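Ribonucleoside triphosphate reductase (Lactobacillus leichmannii, PDB 1L1L) reduces ribonucleoside triphosphates to the corresponding 2'-deoxyribonucleotides as a monomeric, allosterically regulated class II enzyme that depends on the B12 coenzyme adenosylcobalamin. Local coordinates at residues T30-Y35 / S45-E50; K53-G58 / R99-S104. All blocks are in the same frame, centred on the assembly; numbering follows the deposited sequence.

Interaction 1: T30-Y35 / S45-E50; sequences TYKRTY and SENWDE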
ATOM      1  N   THR A  30     -11.057   6.187  14.148  1.00 25.37           N
ATOM      2  CA  THR A  30     -10.265   5.987  12.940  1.00 25.46           C
ATOM      3  C   THR A  30     -11.170   5.876  11.725  1.00 25.44           C
ATOM      4  O   THR A  30     -10.889   6.440  10.675  1.00 24.14           O
ATOM      5  CB  THR A  30      -9.398   4.713  13.038  1.00 26.55           C
ATOM      6  OG1 THR A  30      -8.435   4.878  14.084  1.00 26.87           O
ATOM      7  CG2 THR A  30      -8.663   4.458  11.716  1.00 25.78           C
ATOM      8  N   TYR A  31     -12.278   5.156  11.873  1.00 25.80           N
ATOM      9  CA  TYR A  31     -13.201   5.012  10.764  1.00 25.27           C
ATOM     10  C   TYR A  31     -13.782   6.360  10.329  1.00 25.75           C
ATOM     11  O   TYR A  31     -13.802   6.681   9.140  1.00 24.98           O
ATOM     12  CB  TYR A  31     -14.347   4.059  11.143  1.00 25.95           C
ATOM     13  CG  TYR A  31     -15.587   4.316  10.329  1.00 25.40           C
ATOM     14  CD1 TYR A  31     -15.600   4.105   8.944  1.00 25.63           C
ATOM     15  CD2 TYR A  31     -16.736   4.852  10.925  1.00 26.32           C
ATOM     16  CE1 TYR A  31     -16.733   4.427   8.173  1.00 25.43           C
ATOM     17  CE2 TYR A  31     -17.859   5.177  10.162  1.00 25.09           C
ATOM     18  CZ  TYR A  31     -17.853   4.963   8.797  1.00 25.63           C
ATOM     19  OH  TYR A  31     -18.968   5.297   8.059  1.00 24.62           O
ATOM     20  N   LYS A  32     -14.250   7.141  11.297  1.00 25.48           N
ATOM     21  CA  LYS A  32     -14.860   8.435  11.026  1.00 27.89           C
ATOM     22  C   LYS A  32     -13.994   9.446  10.301  1.00 29.13           C
ATOM     23  O   LYS A  32     -14.480  10.214   9.478  1.00 29.02           O
ATOM     24  CB  LYS A  32     -15.348   9.068  12.331  1.00 29.00           C
ATOM     25  CG  LYS A  32     -16.519   8.343  12.937  1.00 31.15           C
ATOM     26  CD  LYS A  32     -17.733   8.378  12.004  1.00 32.36           C
ATOM     27  CE  LYS A  32     -18.340   9.765  11.922  1.00 33.24           C
ATOM     28  NZ  LYS A  32     -19.599   9.748  11.140  1.00 35.05           N
ATOM     29  N   ARG A  33     -12.707   9.458  10.613  1.00 31.34           N
ATOM     30  CA  ARG A  33     -11.830  10.412   9.973  1.00 32.73           C
ATOM     31  C   ARG A  33     -11.044   9.808   8.814  1.00 32.74           C
ATOM     32  O   ARG A  33     -10.176  10.474   8.258  1.00 33.08           O
ATOM     33  CB  ARG A  33     -10.874  10.997  11.015  1.00 35.13           C
ATOM     34  CG  ARG A  33      -9.951   9.966  11.632  1.00 38.42           C
ATOM     35  CD  ARG A  33      -9.122  10.559  12.768  1.00 41.23           C
ATOM     36  NE  ARG A  33      -8.432  11.785  12.365  1.00 43.45           N
ATOM     37  CZ  ARG A  33      -7.340  12.255  12.960  1.00 43.98           C
ATOM     38  NH1 ARG A  33      -6.808  11.598  13.986  1.00 44.31           N
ATOM     39  NH2 ARG A  33      -6.780  13.379  12.530  1.00 44.42           N
ATOM     40  N   THR A  34     -11.360   8.572   8.427  1.00 31.76           N
ATOM     41  CA  THR A  34     -10.632   7.916   7.343  1.00 32.02           C
ATOM     42  C   THR A  34     -11.452   7.286   6.222  1.00 32.33           C
ATOM     43  O   THR A  34     -11.094   7.400   5.046  1.00 32.07           O
ATOM     44  CB  THR A  34      -9.723   6.792   7.878  1.00 31.95           C
ATOM     45  OG1 THR A  34      -9.051   7.238   9.059  1.00 33.02           O
ATOM     46  CG2 THR A  34      -8.689   6.393   6.816  1.00 32.78           C
ATOM     47  N   TYR A  35     -12.537   6.603   6.573  1.00 31.13           N
ATOM     48  CA  TYR A  35     -13.340   5.932   5.552  1.00 30.54           C
ATOM     49  C   TYR A  35     -14.777   6.407   5.382  1.00 30.60           C
ATOM     50  O   TYR A  35     -15.454   5.989   4.440  1.00 30.21           O
ATOM     51  CB  TYR A  35     -13.343   4.426   5.815  1.00 30.42           C
ATOM     52  CG  TYR A  35     -11.963   3.849   5.964  1.00 31.52           C
ATOM     53  CD1 TYR A  35     -11.567   3.265   7.166  1.00 31.45           C
ATOM     54  CD2 TYR A  35     -11.033   3.921   4.919  1.00 30.77           C
ATOM     55  CE1 TYR A  35     -10.282   2.771   7.335  1.00 31.36           C
ATOM     56  CE2 TYR A  35      -9.738   3.428   5.078  1.00 31.62           C
ATOM     57  CZ  TYR A  35      -9.373   2.854   6.292  1.00 31.56           C
ATOM     58  OH  TYR A  35      -8.104   2.355   6.482  1.00 32.51           O
ATOM     59  N   SER A  45     -21.358  13.046   7.423  1.00 36.76           N
ATOM     60  CA  SER A  45     -20.517  11.962   6.939  1.00 35.86           C
ATOM     61  C   SER A  45     -21.229  10.637   7.229  1.00 34.96           C
ATOM     62  O   SER A  45     -22.070  10.564   8.120  1.00 34.50           O
ATOM     63  CB  SER A  45     -19.155  11.988   7.638  1.00 36.21           C
ATOM     64  OG  SER A  45     -19.283  11.756   9.030  1.00 36.64           O
ATOM     65  N   GLU A  46     -20.888   9.606   6.465  1.00 33.77           N
ATOM     66  CA  GLU A  46     -21.478   8.278   6.616  1.00 32.58           C
ATOM     67  C   GLU A  46     -21.355   7.674   8.012  1.00 32.61           C
ATOM     68  O   GLU A  46     -20.517   8.085   8.827  1.00 31.79           O
ATOM     69  CB  GLU A  46     -20.817   7.301   5.642  1.00 32.79           C
ATOM     70  CG  GLU A  46     -21.085   7.528   4.165  1.00 33.19           C
ATOM     71  CD  GLU A  46     -20.291   6.553   3.316  1.00 34.44           C
ATOM     72  OE1 GLU A  46     -20.648   6.326   2.141  1.00 32.32           O
ATOM     73  OE2 GLU A  46     -19.291   6.016   3.837  1.00 34.73           O
ATOM     74  N   ASN A  47     -22.209   6.687   8.279  1.00 31.76           N
ATOM     75  CA  ASN A  47     -22.176   5.938   9.533  1.00 30.66           C
ATOM     76  C   ASN A  47     -21.606   4.596   9.083  1.00 29.31           C
ATOM     77  O   ASN A  47     -21.628   4.296   7.890  1.00 29.86           O
ATOM     78  CB  ASN A  47     -23.587   5.769  10.114  1.00 32.79           C
ATOM     79  CG  ASN A  47     -24.196   7.092  10.550  1.00 33.84           C
ATOM     80  OD1 ASN A  47     -23.574   7.866  11.284  1.00 32.74           O
ATOM     81  ND2 ASN A  47     -25.418   7.356  10.105  1.00 34.86           N
ATOM     82  N   TRP A  48     -21.093   3.796  10.011  1.00 28.49           N
ATOM     83  CA  TRP A  48     -20.484   2.514   9.662  1.00 28.82           C
ATOM     84  C   TRP A  48     -21.376   1.639   8.771  1.00 29.84           C
ATOM     85  O   TRP A  48     -20.991   1.248   7.665  1.00 28.51           O
ATOM     86  CB  TRP A  48     -20.113   1.760  10.941  1.00 29.02           C
ATOM     87  CG  TRP A  48     -19.411   0.446  10.734  1.00 28.76           C
ATOM     88  CD1 TRP A  48     -19.634  -0.710  11.428  1.00 28.07           C
ATOM     89  CD2 TRP A  48     -18.347   0.160   9.817  1.00 28.97           C
ATOM     90  NE1 TRP A  48     -18.781  -1.693  11.003  1.00 28.77           N
ATOM     91  CE2 TRP A  48     -17.978  -1.190  10.017  1.00 29.67           C
ATOM     92  CE3 TRP A  48     -17.663   0.913   8.852  1.00 29.91           C
ATOM     93  CZ2 TRP A  48     -16.955  -1.806   9.287  1.00 30.14           C
ATOM     94  CZ3 TRP A  48     -16.644   0.301   8.126  1.00 30.65           C
ATOM     95  CH2 TRP A  48     -16.301  -1.047   8.347  1.00 30.17           C
ATOM     96  N   ASP A  49     -22.578   1.345   9.252  1.00 30.40           N
ATOM     97  CA  ASP A  49     -23.499   0.506   8.490  1.00 31.58           C
ATOM     98  C   ASP A  49     -23.636   0.965   7.036  1.00 30.98           C
ATOM     99  O   ASP A  49     -23.706   0.135   6.131  1.00 31.89           O
ATOM    100  CB  ASP A  49     -24.875   0.491   9.177  1.00 32.26           C
ATOM    101  CG  ASP A  49     -25.613   1.793   9.008  1.00 33.83           C
ATOM    102  OD1 ASP A  49     -26.236   1.981   7.944  1.00 35.19           O
ATOM    103  OD2 ASP A  49     -25.561   2.637   9.928  1.00 35.84           O
ATOM    104  N   GLU A  50     -23.654   2.280   6.809  1.00 30.98           N
ATOM    105  CA  GLU A  50     -23.798   2.827   5.458  1.00 30.05           C
ATOM    106  C   GLU A  50     -22.569   2.607   4.591  1.00 29.74           C
ATOM    107  O   GLU A  50     -22.677   2.341   3.392  1.00 28.43           O
ATOM    108  CB  GLU A  50     -24.078   4.322   5.504  1.00 31.96           C
ATOM    109  CG  GLU A  50     -25.327   4.728   6.258  1.00 34.23           C
ATOM    110  CD  GLU A  50     -25.442   6.231   6.350  1.00 36.32           C
ATOM    111  OE1 GLU A  50     -24.557   6.846   6.981  1.00 35.09           O
ATOM    112  OE2 GLU A  50     -26.402   6.798   5.781  1.00 37.39           O
TER
HETATM  113  O   HOH W   1     -21.490   8.108  12.563  1.00 32.53           O
HETATM  114  O   HOH W   2     -16.413  12.085   9.385  1.00 45.10           O
HETATM  115  O   HOH W   3     -21.803  11.195  11.168  1.00 49.98           O

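Interaction 2: K53-G58 / R99-S104; sequences KRVVEG and RNLWIS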
ATOM      1  N   LYS A  53     -22.379  -0.948   3.482  1.00 31.91           N
ATOM      2  CA  LYS A  53     -23.412  -1.232   2.488  1.00 33.00           C
ATOM      3  C   LYS A  53     -22.931  -0.935   1.073  1.00 33.11           C
ATOM      4  O   LYS A  53     -23.063  -1.772   0.175  1.00 33.78           O
ATOM      5  CB  LYS A  53     -24.686  -0.428   2.793  1.00 34.22           C
ATOM      6  CG  LYS A  53     -25.750  -0.451   1.689  1.00 36.31           C
ATOM      7  CD  LYS A  53     -27.065   0.142   2.184  1.00 37.93           C
ATOM      8  CE  LYS A  53     -27.973   0.618   1.044  1.00 39.88           C
ATOM      9  NZ  LYS A  53     -28.329  -0.450   0.064  1.00 40.12           N
ATOM     10  N   ARG A  54     -22.365   0.249   0.866  1.00 33.06           N
ATOM     11  CA  ARG A  54     -21.889   0.592  -0.465  1.00 31.48           C
ATOM     12  C   ARG A  54     -20.636  -0.196  -0.845  1.00 30.55           C
ATOM     13  O   ARG A  54     -20.402  -0.456  -2.021  1.00 29.30           O
ATOM     14  CB  ARG A  54     -21.626   2.094  -0.579  1.00 32.01           C
ATOM     15  CG  ARG A  54     -20.500   2.616   0.274  1.00 30.92           C
ATOM     16  CD  ARG A  54     -20.053   3.981  -0.241  1.00 31.86           C
ATOM     17  NE  ARG A  54     -19.159   4.643   0.704  1.00 31.80           N
ATOM     18  CZ  ARG A  54     -17.906   4.272   0.938  1.00 31.10           C
ATOM     19  NH1 ARG A  54     -17.376   3.239   0.288  1.00 30.13           N
ATOM     20  NH2 ARG A  54     -17.189   4.937   1.832  1.00 30.20           N
ATOM     21  N   VAL A  55     -19.831  -0.587   0.138  1.00 30.93           N
ATOM     22  CA  VAL A  55     -18.635  -1.357  -0.173  1.00 31.28           C
ATOM     23  C   VAL A  55     -19.007  -2.748  -0.677  1.00 32.37           C
ATOM     24  O   VAL A  55     -18.473  -3.228  -1.686  1.00 30.88           O
ATOM     25  CB  VAL A  55     -17.726  -1.520   1.053  1.00 31.81           C
ATOM     26  CG1 VAL A  55     -16.570  -2.456   0.719  1.00 31.42           C
ATOM     27  CG2 VAL A  55     -17.199  -0.163   1.483  1.00 31.31           C
ATOM     28  N   VAL A  56     -19.924  -3.385   0.046  1.00 32.80           N
ATOM     29  CA  VAL A  56     -20.402  -4.721  -0.293  1.00 33.73           C
ATOM     30  C   VAL A  56     -21.130  -4.728  -1.630  1.00 33.33           C
ATOM     31  O   VAL A  56     -20.878  -5.588  -2.475  1.00 33.95           O
ATOM     32  CB  VAL A  56     -21.358  -5.253   0.794  1.00 34.25           C
ATOM     33  CG1 VAL A  56     -22.015  -6.563   0.332  1.00 34.12           C
ATOM     34  CG2 VAL A  56     -20.590  -5.486   2.073  1.00 33.89           C
ATOM     35  N   GLU A  57     -22.043  -3.779  -1.812  1.00 33.46           N
ATOM     36  CA  GLU A  57     -22.806  -3.679  -3.052  1.00 33.47           C
ATOM     37  C   GLU A  57     -21.886  -3.382  -4.220  1.00 33.05           C
ATOM     38  O   GLU A  57     -22.065  -3.901  -5.323  1.00 32.27           O
ATOM     39  CB  GLU A  57     -23.872  -2.583  -2.943  1.00 34.33           C
ATOM     40  CG  GLU A  57     -25.209  -3.086  -2.416  1.00 35.45           C
ATOM     41  CD  GLU A  57     -26.199  -1.974  -2.106  1.00 36.67           C
ATOM     42  OE1 GLU A  57     -26.292  -0.997  -2.881  1.00 37.62           O
ATOM     43  OE2 GLU A  57     -26.904  -2.098  -1.083  1.00 37.69           O
ATOM     44  N   GLY A  58     -20.895  -2.534  -3.970  1.00 32.41           N
ATOM     45  CA  GLY A  58     -19.962  -2.192  -5.020  1.00 30.59           C
ATOM     46  C   GLY A  58     -19.174  -3.391  -5.509  1.00 29.83           C
ATOM     47  O   GLY A  58     -18.893  -3.498  -6.700  1.00 31.04           O
ATOM     48  N   ARG A  99      -8.463   1.259   0.800  1.00 31.16           N
ATOM     49  CA  ARG A  99      -8.898   1.911  -0.435  1.00 32.75           C
ATOM     50  C   ARG A  99     -10.315   1.491  -0.780  1.00 32.68           C
ATOM     51  O   ARG A  99     -11.138   2.327  -1.157  1.00 32.63           O
ATOM     52  CB  ARG A  99      -7.962   1.559  -1.604  1.00 34.85           C
ATOM     53  CG  ARG A  99      -8.552   1.812  -3.008  1.00 37.39           C
ATOM     54  CD  ARG A  99      -9.021   3.250  -3.212  1.00 41.01           C
ATOM     55  NE  ARG A  99      -7.926   4.219  -3.216  1.00 44.01           N
ATOM     56  CZ  ARG A  99      -7.118   4.439  -4.250  1.00 45.75           C
ATOM     57  NH1 ARG A  99      -7.278   3.760  -5.381  1.00 45.95           N
ATOM     58  NH2 ARG A  99      -6.142   5.334  -4.148  1.00 45.65           N
ATOM     59  N   ASN A 100     -10.589   0.196  -0.660  1.00 32.10           N
ATOM     60  CA  ASN A 100     -11.921  -0.325  -0.947  1.00 32.43           C
ATOM     61  C   ASN A 100     -12.946   0.313   0.003  1.00 30.63           C
ATOM     62  O   ASN A 100     -14.023   0.726  -0.430  1.00 31.52           O
ATOM     63  CB  ASN A 100     -11.943  -1.852  -0.790  1.00 34.39           C
ATOM     64  CG  ASN A 100     -11.380  -2.583  -2.007  1.00 36.90           C
ATOM     65  OD1 ASN A 100     -12.132  -3.137  -2.816  1.00 38.50           O
ATOM     66  ND2 ASN A 100     -10.059  -2.587  -2.141  1.00 37.66           N
ATOM     67  N   LEU A 101     -12.620   0.404   1.291  1.00 28.88           N
ATOM     68  CA  LEU A 101     -13.561   0.999   2.236  1.00 27.69           C
ATOM     69  C   LEU A 101     -13.882   2.437   1.872  1.00 28.47           C
ATOM     70  O   LEU A 101     -14.996   2.923   2.106  1.00 27.10           O
ATOM     71  CB  LEU A 101     -13.034   0.948   3.678  1.00 26.21           C
ATOM     72  CG  LEU A 101     -12.855  -0.414   4.348  1.00 25.09           C
ATOM     73  CD1 LEU A 101     -12.309  -0.243   5.750  1.00 24.15           C
ATOM     74  CD2 LEU A 101     -14.211  -1.148   4.390  1.00 25.58           C
ATOM     75  N   TRP A 102     -12.915   3.120   1.277  1.00 28.48           N
ATOM     76  CA  TRP A 102     -13.109   4.511   0.909  1.00 29.57           C
ATOM     77  C   TRP A 102     -13.765   4.760  -0.440  1.00 29.80           C
ATOM     78  O   TRP A 102     -14.478   5.748  -0.597  1.00 29.52           O
ATOM     79  CB  TRP A 102     -11.752   5.247   0.959  1.00 31.88           C
ATOM     80  CG  TRP A 102     -11.805   6.680   0.497  1.00 34.04           C
ATOM     81  CD1 TRP A 102     -11.325   7.181  -0.684  1.00 34.74           C
ATOM     82  CD2 TRP A 102     -12.367   7.792   1.206  1.00 35.06           C
ATOM     83  NE1 TRP A 102     -11.552   8.538  -0.750  1.00 36.04           N
ATOM     84  CE2 TRP A 102     -12.191   8.937   0.395  1.00 36.17           C
ATOM     85  CE3 TRP A 102     -13.006   7.932   2.448  1.00 36.19           C
ATOM     86  CZ2 TRP A 102     -12.632  10.209   0.786  1.00 36.22           C
ATOM     87  CZ3 TRP A 102     -13.446   9.202   2.837  1.00 36.74           C
ATOM     88  CH2 TRP A 102     -13.255  10.321   2.006  1.00 36.85           C
ATOM     89  N   ILE A 103     -13.556   3.867  -1.406  1.00 30.23           N
ATOM     90  CA  ILE A 103     -14.087   4.101  -2.746  1.00 31.27           C
ATOM     91  C   ILE A 103     -15.020   3.038  -3.347  1.00 32.48           C
ATOM     92  O   ILE A 103     -15.649   3.276  -4.374  1.00 32.38           O
ATOM     93  CB  ILE A 103     -12.909   4.347  -3.734  1.00 32.14           C
ATOM     94  CG1 ILE A 103     -13.304   5.393  -4.775  1.00 33.60           C
ATOM     95  CG2 ILE A 103     -12.493   3.045  -4.406  1.00 30.74           C
ATOM     96  CD1 ILE A 103     -13.365   6.798  -4.220  1.00 35.11           C
ATOM     97  N   SER A 104     -15.104   1.873  -2.720  1.00 33.66           N
ATOM     98  CA  SER A 104     -15.952   0.800  -3.227  1.00 35.30           C
ATOM     99  C   SER A 104     -17.422   1.230  -3.227  1.00 35.93           C
ATOM    100  O   SER A 104     -17.951   1.653  -2.195  1.00 35.49           O
ATOM    101  CB  SER A 104     -15.764  -0.455  -2.364  1.00 35.67           C
ATOM    102  OG  SER A 104     -16.427  -1.581  -2.911  1.00 35.32           O
TER

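Interaction 1: T30-Y35 / S45-E50
Tyr31 and Trp48 form the tightly packed side of this contact. The six-membered ring edge of Trp48 points at a face of Tyr31, a T-shaped (edge-to-face) pair with centroids 5.1 Å apart and planes at 66°. The touch is off-centre: Trp48 CE3 lies 3.7 Å from Tyr31 CE1, near the phenol rim. Tyr31 CG stands anti to the backbone N (chi1 155°), which carries the ring out to the turn before helix 48-60. There Tyr31 OH comes within 2.8 Å of Asn47 O and bonds to Thr51 OG1. Leu556 of helix 551-557 also packs on Tyr31, and Tyr90 stacks on Trp48.

The other side is polar and watery. The Lys32 chain bends at chi2 and chi3, bringing NZ to the strand end. Lys32 NZ donates to Ser45 OG at 2.9 Å and to Glu46 O at 3.0 Å. Two waters accept from the same ammonium; one donates on to Asn47 OD1, the other to Ser45 O. A third water joins Lys32 O to Ser45 OG, which also bonds Glu724, the last modelled residue.

Helix 27-32 thus packs on the strand end and turn leading into helix 48-60, and on Trp48 in its first turn. Asn47 is the N-cap; its side chain makes no capping bond, but Glu50 OE1 accepts from Asn47 N at 2.7 Å, half a capping box in the ribonucleotide reductase alpha domain.

Interaction 2: K53-G58 / R99-S104
Arg54 and Val55 meet the C-terminal end of helix 98-103 in a helix-helix crossing of the ribonucleotide reductase alpha domain. The short axes approach to 8.7 Å and cross at 103°. The Arg54 chain runs extended from CG to NE and reaches carbonyls at the end of helix 98-103 and just beyond it. Both NH1 and NH2 grip Leu101 O end-on. The bond from Arg54 NH2 to Leu101 O, 3.0 Å, lies in the carbonyl plane, whereas NH1 sits well above it. Arg54 NH1 also donates to Ser104 O at 3.0 Å. Both oxygens lie near the guanidinium plane, so these bonds hold the group's rotation. Arg54 NE is taken by a salt bridge to Glu46, and the carbonyl end of the helix probably helps stabilise the charge.

Val55 comes next and packs on the same helix end. Val55 CG2 rests 3.8 Å from Leu101 O, and CG1 packs on Ser104 CB. Pro96 of strand 94-96 also touches Val55. At Gly58, the CA lies 4.2 Å from Ser104 OG. With chi1 at -172°, Ser104 OG swings away from its own N and donates to Val55 O at 2.9 Å, in the carbonyl plane and on a lone pair.

How the interactions relate
Interactions 1 and 2 share helix 48-60. Its first turn belongs to interaction 1 and its middle and later turns to interaction 2. Along the chain they come in series, since 30-35 and 45-50 meet before 53-58 and 99-104 do. Their centres lie about 12 Å apart, on the same side of the chain's centre. A salt bridge joins them directly: Glu46 OE1 is 2.7 Å from Arg54 NE. Trp102 CE3 also packs against Thr34 O, at 3.3 Å. Thus helix 48-60 links the end of helix 27-32 with the end of helix 98-103. These direct contacts make the two interactions one continuous cluster within the ribonucleotide reductase alpha domain.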